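Local coordinates for protein (tenascin) (PDB 1QR4) that is an extracellular-matrix adhesion protein, this fragment comprising two fibronectin type III domains from the region implicated in binding heparin and contactin, at residues R121-R126 with S166-E171. Residues are numbered along the deposited sequence; the frame is centred on the assembly and turned at random.
Sequences RVDSYR and SVKGFE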
loop_
_atom_site.group_PDB
_atom_site.type_symbol
_atom_site.label_atom_id
_atom_site.label_comp_id
_atom_site.label_asym_id
_atom_site.label_seq_id
_atom_site.Cartn_x
_atom_site.Cartn_y
_atom_site.Cartn_z
ATOM N N ARG A 121 -10.139 -5.447 -0.522
ATOM C CA ARG A 121 -10.405 -6.833 -0.864
ATOM C C ARG A 121 -9.136 -7.622 -0.575
ATOM O O ARG A 121 -8.055 -7.254 -1.032
ATOM C CB ARG A 121 -10.795 -6.927 -2.333
ATOM C CG ARG A 121 -10.824 -8.325 -2.891
ATOM C CD ARG A 121 -11.260 -8.276 -4.336
ATOM N NE ARG A 121 -11.041 -9.542 -5.028
ATOM C CZ ARG A 121 -11.561 -9.842 -6.215
ATOM N NH1 ARG A 121 -12.338 -8.965 -6.838
ATOM N NH2 ARG A 121 -11.292 -11.011 -6.787
ATOM N N VAL A 122 -9.271 -8.687 0.210
ATOM C CA VAL A 122 -8.125 -9.504 0.600
ATOM C C VAL A 122 -8.385 -11.003 0.508
ATOM O O VAL A 122 -9.410 -11.493 0.989
ATOM C CB VAL A 122 -7.656 -9.141 2.041
ATOM C CG1 VAL A 122 -8.852 -8.833 2.930
ATOM C CG2 VAL A 122 -6.842 -10.276 2.650
ATOM N N ASP A 123 -7.428 -11.725 -0.077
ATOM C CA ASP A 123 -7.532 -13.175 -0.247
ATOM C C ASP A 123 -7.080 -13.957 0.981
ATOM O O ASP A 123 -7.763 -14.896 1.400
ATOM C CB ASP A 123 -6.709 -13.652 -1.447
ATOM C CG ASP A 123 -7.127 -13.014 -2.748
ATOM O OD1 ASP A 123 -8.153 -12.298 -2.790
ATOM O OD2 ASP A 123 -6.408 -13.245 -3.743
ATOM N N SER A 124 -5.915 -13.596 1.529
ATOM C CA SER A 124 -5.355 -14.267 2.712
ATOM C C SER A 124 -4.466 -13.358 3.586
ATOM O O SER A 124 -4.323 -12.164 3.314
ATOM C CB SER A 124 -4.563 -15.517 2.284
ATOM O OG SER A 124 -3.518 -15.194 1.377
ATOM N N TYR A 125 -3.900 -13.926 4.654
ATOM C CA TYR A 125 -3.009 -13.191 5.557
ATOM C C TYR A 125 -1.802 -14.060 5.887
ATOM O O TYR A 125 -1.954 -15.254 6.125
ATOM C CB TYR A 125 -3.704 -12.868 6.878
ATOM C CG TYR A 125 -4.908 -11.973 6.774
ATOM C CD1 TYR A 125 -4.765 -10.590 6.712
ATOM C CD2 TYR A 125 -6.197 -12.503 6.772
ATOM C CE1 TYR A 125 -5.875 -9.756 6.652
ATOM C CE2 TYR A 125 -7.315 -11.675 6.708
ATOM C CZ TYR A 125 -7.143 -10.307 6.650
ATOM O OH TYR A 125 -8.240 -9.485 6.600
ATOM N N ARG A 126 -0.604 -13.486 5.876
ATOM C CA ARG A 126 0.584 -14.252 6.239
ATOM C C ARG A 126 1.073 -13.821 7.630
ATOM O O ARG A 126 1.603 -12.713 7.823
ATOM C CB ARG A 126 1.688 -14.131 5.185
ATOM C CG ARG A 126 1.852 -15.404 4.359
ATOM C CD ARG A 126 3.185 -15.450 3.608
ATOM N NE ARG A 126 3.144 -14.731 2.335
ATOM C CZ ARG A 126 2.534 -15.179 1.239
ATOM N NH1 ARG A 126 1.905 -16.350 1.252
ATOM N NH2 ARG A 126 2.562 -14.458 0.125
ATOM N N SER A 166 -1.229 -8.765 4.688
ATOM C CA SER A 166 -2.398 -9.057 3.845
ATOM C C SER A 166 -1.901 -9.486 2.468
ATOM O O SER A 166 -0.886 -8.969 1.975
ATOM C CB SER A 166 -3.264 -7.825 3.634
ATOM O OG SER A 166 -3.715 -7.304 4.855
ATOM N N VAL A 167 -2.632 -10.397 1.834
ATOM C CA VAL A 167 -2.265 -10.878 0.509
ATOM C C VAL A 167 -3.480 -10.927 -0.414
ATOM O O VAL A 167 -4.552 -11.391 -0.035
ATOM C CB VAL A 167 -1.624 -12.285 0.565
ATOM C CG1 VAL A 167 -1.169 -12.706 -0.826
ATOM C CG2 VAL A 167 -0.451 -12.297 1.506
ATOM N N LYS A 168 -3.309 -10.398 -1.615
ATOM C CA LYS A 168 -4.368 -10.412 -2.610
ATOM C C LYS A 168 -3.672 -10.695 -3.934
ATOM O O LYS A 168 -2.833 -9.918 -4.394
ATOM C CB LYS A 168 -5.117 -9.082 -2.643
ATOM C CG LYS A 168 -6.416 -9.137 -3.438
ATOM C CD LYS A 168 -6.354 -8.282 -4.701
ATOM C CE LYS A 168 -7.552 -8.535 -5.625
ATOM N NZ LYS A 168 -7.540 -9.896 -6.261
ATOM N N GLY A 169 -3.971 -11.860 -4.493
ATOM C CA GLY A 169 -3.343 -12.258 -5.729
ATOM C C GLY A 169 -1.900 -12.554 -5.397
ATOM O O GLY A 169 -1.621 -13.540 -4.727
ATOM N N PHE A 170 -0.996 -11.673 -5.821
ATOM C CA PHE A 170 0.446 -11.820 -5.565
ATOM C C PHE A 170 0.934 -10.639 -4.740
ATOM O O PHE A 170 2.087 -10.605 -4.293
ATOM C CB PHE A 170 1.235 -11.860 -6.879
ATOM C CG PHE A 170 0.671 -12.807 -7.880
ATOM C CD1 PHE A 170 0.982 -14.160 -7.825
ATOM C CD2 PHE A 170 -0.221 -12.358 -8.848
ATOM C CE1 PHE A 170 0.403 -15.058 -8.717
ATOM C CE2 PHE A 170 -0.805 -13.245 -9.743
ATOM C CZ PHE A 170 -0.493 -14.597 -9.678
ATOM N N GLU A 171 0.051 -9.656 -4.589
ATOM C CA GLU A 171 0.357 -8.466 -3.823
ATOM C C GLU A 171 0.284 -8.751 -2.336
ATOM O O GLU A 171 -0.629 -9.442 -1.864
ATOM C CB GLU A 171 -0.604 -7.330 -4.187
ATOM C CG GLU A 171 -0.432 -6.813 -5.605
ATOM C CD GLU A 171 0.999 -6.392 -5.900
ATOM O OE1 GLU A 171 1.369 -5.256 -5.528
ATOM O OE2 GLU A 171 1.754 -7.197 -6.496
HETATM O O HOH W 1 -3.595 -14.400 -2.613
#
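The carbonyl oxygen of V167 is gripped by two successive amides, D123 N and S124 N, of the facing segment. S124 N reaches V167 O at 3.0 Å in a nearly straight bond, whereas D123 N, 2.9 Å from the same V167 O, lies in the carbonyl plane but gives a more bent N-H...O angle of 135°. V167 N returns a bond to S124 O. Two residues set against one make this a classic beta bulge, where the start of strand 124-131 pairs antiparallel with the end of strand 159-168. These are the central strands of the four-stranded sheet of the second fibronectin type III domain, and the type II' turn K168 to E171 leads from strand 159-168 into the edge strand 171-181. At the bulge the D123 side chain points toward the facing segment, where the turn begins. With CG beside its own backbone N (chi1 -59°), its carboxylate takes the amide of G169 from above its plane, G169 N to D123 OD2 being 2.9 Å, and a water links D123 OD2 to G169 O. Were D123 replaced by an alanine, the G169 amide would probably lose its side-chain acceptor and the water its bridge from the carboxylate to the turn. Beside it, K168 CG lies 3.5 Å from R121 O; K168 NZ stays 4.3 Å from D123 OD1, too far for a salt bridge. On the face shared by S124 and V167, S124 OG meets V167 CB, while V167 CG2 sits over one face of the R126 guanidinium. Y125 projects to the other face, its CE1 lying obliquely near S166 OG, which is hydrogen-bonded to G96 O.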